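Local coordinates for L544 (Acanthamoeba polyphaga mimivirus, PDB 4AMQ), which is a virion-associated nucleotidyl transferase that probably transfers nucleotides with the help of divalent metal ions, at residues Gly293-Leu297 against Asp298-Ser302; Phe273-Tyr276 against Lys277-Val281. All coordinates share one frame; numbering follows the deposited sequence.

Contact 1: Gly293-Leu297 against Asp298-Ser302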
# COMPACT_ATOMS: atom_id res chain seq x y z
N GLY A 293 9.23 -10.55 -5.89
CA GLY A 293 10.45 -11.31 -6.07
C GLY A 293 11.69 -10.54 -5.68
O GLY A 293 12.73 -10.67 -6.33
N ASN A 294 11.60 -9.75 -4.62
CA ASN A 294 12.73 -8.93 -4.17
C ASN A 294 13.01 -9.01 -2.67
O ASN A 294 13.82 -8.25 -2.15
CB ASN A 294 12.53 -7.46 -4.57
CG ASN A 294 12.66 -7.24 -6.06
OD1 ASN A 294 13.76 -7.29 -6.61
ND2 ASN A 294 11.53 -7.00 -6.73
N LEU A 295 12.34 -9.93 -1.98
CA LEU A 295 12.59 -10.12 -0.55
C LEU A 295 13.71 -11.13 -0.34
O LEU A 295 13.56 -12.31 -0.63
CB LEU A 295 11.32 -10.61 0.15
CG LEU A 295 11.35 -10.64 1.68
CD1 LEU A 295 11.57 -9.24 2.23
CD2 LEU A 295 10.07 -11.23 2.25
N ASP A 296 14.85 -10.66 0.16
CA ASP A 296 15.92 -11.58 0.55
C ASP A 296 15.76 -11.97 2.02
O ASP A 296 14.97 -11.37 2.75
CB ASP A 296 17.30 -10.99 0.26
CG ASP A 296 17.61 -9.76 1.08
OD1 ASP A 296 16.68 -9.21 1.70
OD2 ASP A 296 18.78 -9.33 1.11
N LEU A 297 16.49 -13.00 2.43
CA LEU A 297 16.34 -13.54 3.78
C LEU A 297 16.60 -12.48 4.84
O LEU A 297 15.83 -12.34 5.79
CB LEU A 297 17.28 -14.74 4.00
CG LEU A 297 17.23 -15.37 5.39
CD1 LEU A 297 15.81 -15.73 5.76
CD2 LEU A 297 18.14 -16.59 5.47
N ASP A 298 17.68 -11.73 4.66
CA ASP A 298 18.07 -10.70 5.62
C ASP A 298 16.97 -9.66 5.85
O ASP A 298 16.75 -9.21 6.97
CB ASP A 298 19.37 -10.02 5.17
CG ASP A 298 19.60 -8.69 5.86
OD1 ASP A 298 19.88 -8.69 7.07
OD2 ASP A 298 19.52 -7.65 5.17
N THR A 299 16.26 -9.29 4.78
CA THR A 299 15.18 -8.32 4.91
C THR A 299 13.95 -8.96 5.54
O THR A 299 13.30 -8.36 6.40
CB THR A 299 14.82 -7.68 3.56
OG1 THR A 299 15.97 -7.02 3.02
CG2 THR A 299 13.69 -6.67 3.72
N ALA A 300 13.65 -10.19 5.13
CA ALA A 300 12.53 -10.93 5.70
C ALA A 300 12.72 -11.09 7.20
O ALA A 300 11.78 -10.94 7.98
CB ALA A 300 12.38 -12.29 5.04
N LYS A 301 13.95 -11.41 7.60
CA LYS A 301 14.27 -11.61 9.00
C LYS A 301 14.13 -10.32 9.80
O LYS A 301 13.60 -10.34 10.91
CB LYS A 301 15.69 -12.17 9.16
CG LYS A 301 16.17 -12.19 10.60
CD LYS A 301 17.59 -12.71 10.72
CE LYS A 301 17.68 -14.19 10.41
NZ LYS A 301 19.04 -14.73 10.73
N SER A 302 14.60 -9.22 9.25
CA SER A 302 14.51 -7.94 9.95
C SER A 302 13.05 -7.57 10.19
O SER A 302 12.69 -7.10 11.27
CB SER A 302 15.24 -6.83 9.18
OG SER A 302 14.51 -6.42 8.04

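Contact 2: Phe273-Tyr276 against Lys277-Val281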
# COMPACT_ATOMS: atom_id res chain seq x y z
N PHE A 273 -4.99 2.97 18.66
CA PHE A 273 -4.91 1.78 17.81
C PHE A 273 -3.86 1.93 16.71
O PHE A 273 -3.82 1.14 15.77
CB PHE A 273 -6.28 1.47 17.20
CG PHE A 273 -7.35 1.19 18.22
CD1 PHE A 273 -7.26 0.08 19.04
CD2 PHE A 273 -8.44 2.04 18.35
CE1 PHE A 273 -8.24 -0.17 19.99
CE2 PHE A 273 -9.42 1.78 19.29
CZ PHE A 273 -9.32 0.67 20.11
N GLY A 274 -3.02 2.95 16.84
CA GLY A 274 -2.00 3.23 15.85
C GLY A 274 -1.10 2.06 15.51
O GLY A 274 -0.77 1.85 14.34
N LEU A 275 -0.70 1.29 16.52
CA LEU A 275 0.24 0.18 16.31
C LEU A 275 -0.41 -0.99 15.58
O LEU A 275 0.25 -1.70 14.82
CB LEU A 275 0.86 -0.27 17.64
CG LEU A 275 1.93 -1.36 17.54
CD1 LEU A 275 2.99 -1.01 16.50
CD2 LEU A 275 2.57 -1.64 18.90
N TYR A 276 -1.70 -1.20 15.81
CA TYR A 276 -2.45 -2.22 15.08
C TYR A 276 -2.41 -1.95 13.58
O TYR A 276 -2.22 -2.86 12.78
CB TYR A 276 -3.90 -2.27 15.55
CG TYR A 276 -4.10 -2.73 16.98
CD1 TYR A 276 -3.90 -1.86 18.04
CD2 TYR A 276 -4.49 -4.03 17.27
CE1 TYR A 276 -4.08 -2.27 19.34
CE2 TYR A 276 -4.68 -4.45 18.57
CZ TYR A 276 -4.47 -3.56 19.61
OH TYR A 276 -4.65 -3.96 20.91
N LYS A 277 -2.61 -0.69 13.21
CA LYS A 277 -2.62 -0.30 11.80
C LYS A 277 -1.22 -0.40 11.20
O LYS A 277 -1.06 -0.84 10.06
CB LYS A 277 -3.19 1.11 11.63
CG LYS A 277 -2.98 1.72 10.24
CD LYS A 277 -4.00 2.82 9.95
CE LYS A 277 -3.94 3.95 10.97
NZ LYS A 277 -2.69 4.76 10.85
N GLN A 278 -0.21 -0.00 11.97
CA GLN A 278 1.16 -0.01 11.47
C GLN A 278 1.64 -1.43 11.20
O GLN A 278 2.31 -1.69 10.21
CB GLN A 278 2.10 0.70 12.46
CG GLN A 278 3.47 1.04 11.87
CD GLN A 278 4.51 1.33 12.93
OE1 GLN A 278 4.80 0.48 13.78
NE2 GLN A 278 5.09 2.52 12.89
N LEU A 279 1.29 -2.35 12.10
CA LEU A 279 1.65 -3.76 11.93
C LEU A 279 0.97 -4.40 10.71
O LEU A 279 1.56 -5.27 10.08
CB LEU A 279 1.34 -4.56 13.20
CG LEU A 279 2.38 -4.44 14.31
CD1 LEU A 279 1.92 -5.16 15.57
CD2 LEU A 279 3.73 -5.00 13.84
N LEU A 280 -0.25 -3.97 10.40
CA LEU A 280 -0.93 -4.46 9.21
C LEU A 280 -0.20 -4.00 7.95
O LEU A 280 0.02 -4.79 7.03
CB LEU A 280 -2.39 -3.98 9.17
CG LEU A 280 -3.31 -4.51 10.27
CD1 LEU A 280 -4.69 -3.90 10.16
CD2 LEU A 280 -3.37 -6.03 10.22
N VAL A 281 0.16 -2.73 7.92
CA VAL A 281 0.92 -2.17 6.80
C VAL A 281 2.29 -2.83 6.66
O VAL A 281 2.77 -3.06 5.54
CB VAL A 281 1.11 -0.65 6.95
CG1 VAL A 281 2.05 -0.12 5.88
CG2 VAL A 281 -0.24 0.07 6.90
O HOH W 1 -0.26 3.45 12.10

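Contact 1: Gly293-Leu297 against Asp298-Ser302
Leu295 lays its two methyls against the first turn of helix 297-311. CD1 meets Thr299 CG2 at 3.6 Å, and CD2 lies 3.8 Å from Ala300 CB. Its CG stands trans to the backbone N (chi1 -170°), which carries the branch from the loop toward the helix; Tyr286 and Ile289 of helix 274-292 and Ile338 of helix 334-368 also touch it. At the head of this loop, helix 274-292 ends in a Schellman motif at Gly293 (phi 83°). Next after Leu295, Asp296 is the N-cap. Its side chain swings between its own N and C (chi1 65°), so that OD1 comes back over the start of the helix and accepts two bonds. Asp296 OD1 accepts from Thr299 OG1 at 2.7 Å through its syn lone pair, whereas Thr299 N reaches the same OD1 at 3.1 Å from above the carboxylate plane. The Asp296 carbonyl O then takes the N-H of Ala300 at 3.0 Å, and Leu297 O accepts from Lys301 N at 2.8 Å. Asp298 OD2 lies 4.5 Å from Asp296 OD2, their carboxylate planes nearly perpendicular. Two acidic groups at a helix N-terminus would probably be stabilised by the helix dipole, which may offset their mutual repulsion. The two bonds to OD1 cap the helix start and probably limit the rotation of the Asp296 carboxylate.

Contact 2: Phe273-Tyr276 against Lys277-Val281
This is an intrahelical contact in the buried first turns of helix 274-292, where side chains and carbonyls three to four residues apart meet just after the break from helix 259-272. The evidence begins in the backbone: Gln278 N donates to Gly274 O at 3.1 Å, and Leu279 N to Leu275 O. The first bond of the series, Lys277 N to Phe273 O at 3.4 Å, is weak, and Phe273 holds the N-cap position. Leu275 CD1 leans at a slant toward the next turn, in van der Waals contact with Gln278 OE1 at 3.6 Å and 4.1 Å from Leu279 CG. CG stands opposite the backbone N (chi1 -176°), and chi2 of 50° turns CD1 that way. Gln278 OE1 accepts from Arg282 NH1, while its NE2 is held by the carbonyls of Ile64 and Leu24. Leu280 CG sits 3.2 Å from Tyr276 O. The Tyr276 ring brings CE1 to the edge of the Phe273 ring, in its plane, and its OH bonds to Asn315 and Gln359. Lys277 bends at chi3 and chi4, curling NZ back to a water that it meets at 3.0 Å and that donates to Gly274 O at 2.8 Å; NZ also forms a salt bridge with Glu270. The Lys277 side chain lies about 8 Å from a manganese ion bound by Asp66 and Asp68, without touching those residues. The arrangement is an alpha-helical N-terminus that follows helix 259-272 after one non-helical residue, Phe273.

Contacts 1 and 2 belong to the same helical domain and follow each other in the chain: Phe273-Val281 opens helix 274-292, while Gly293-Ser302 spans the loop after that helix and the start of helix 297-311. Their centres are 21 Å apart and their nearest atoms about 10 Å, so they do not touch. Contact 1 is at the surface, and a carboxylate caps its helix start. Contact 2 is buried; there the helix begins without such a cap, and its polar side chains are tied to other parts of the fold. Helix 334-368 packs on both, through Leu295 and Leu297 in one and Phe273 and Leu280 in the other.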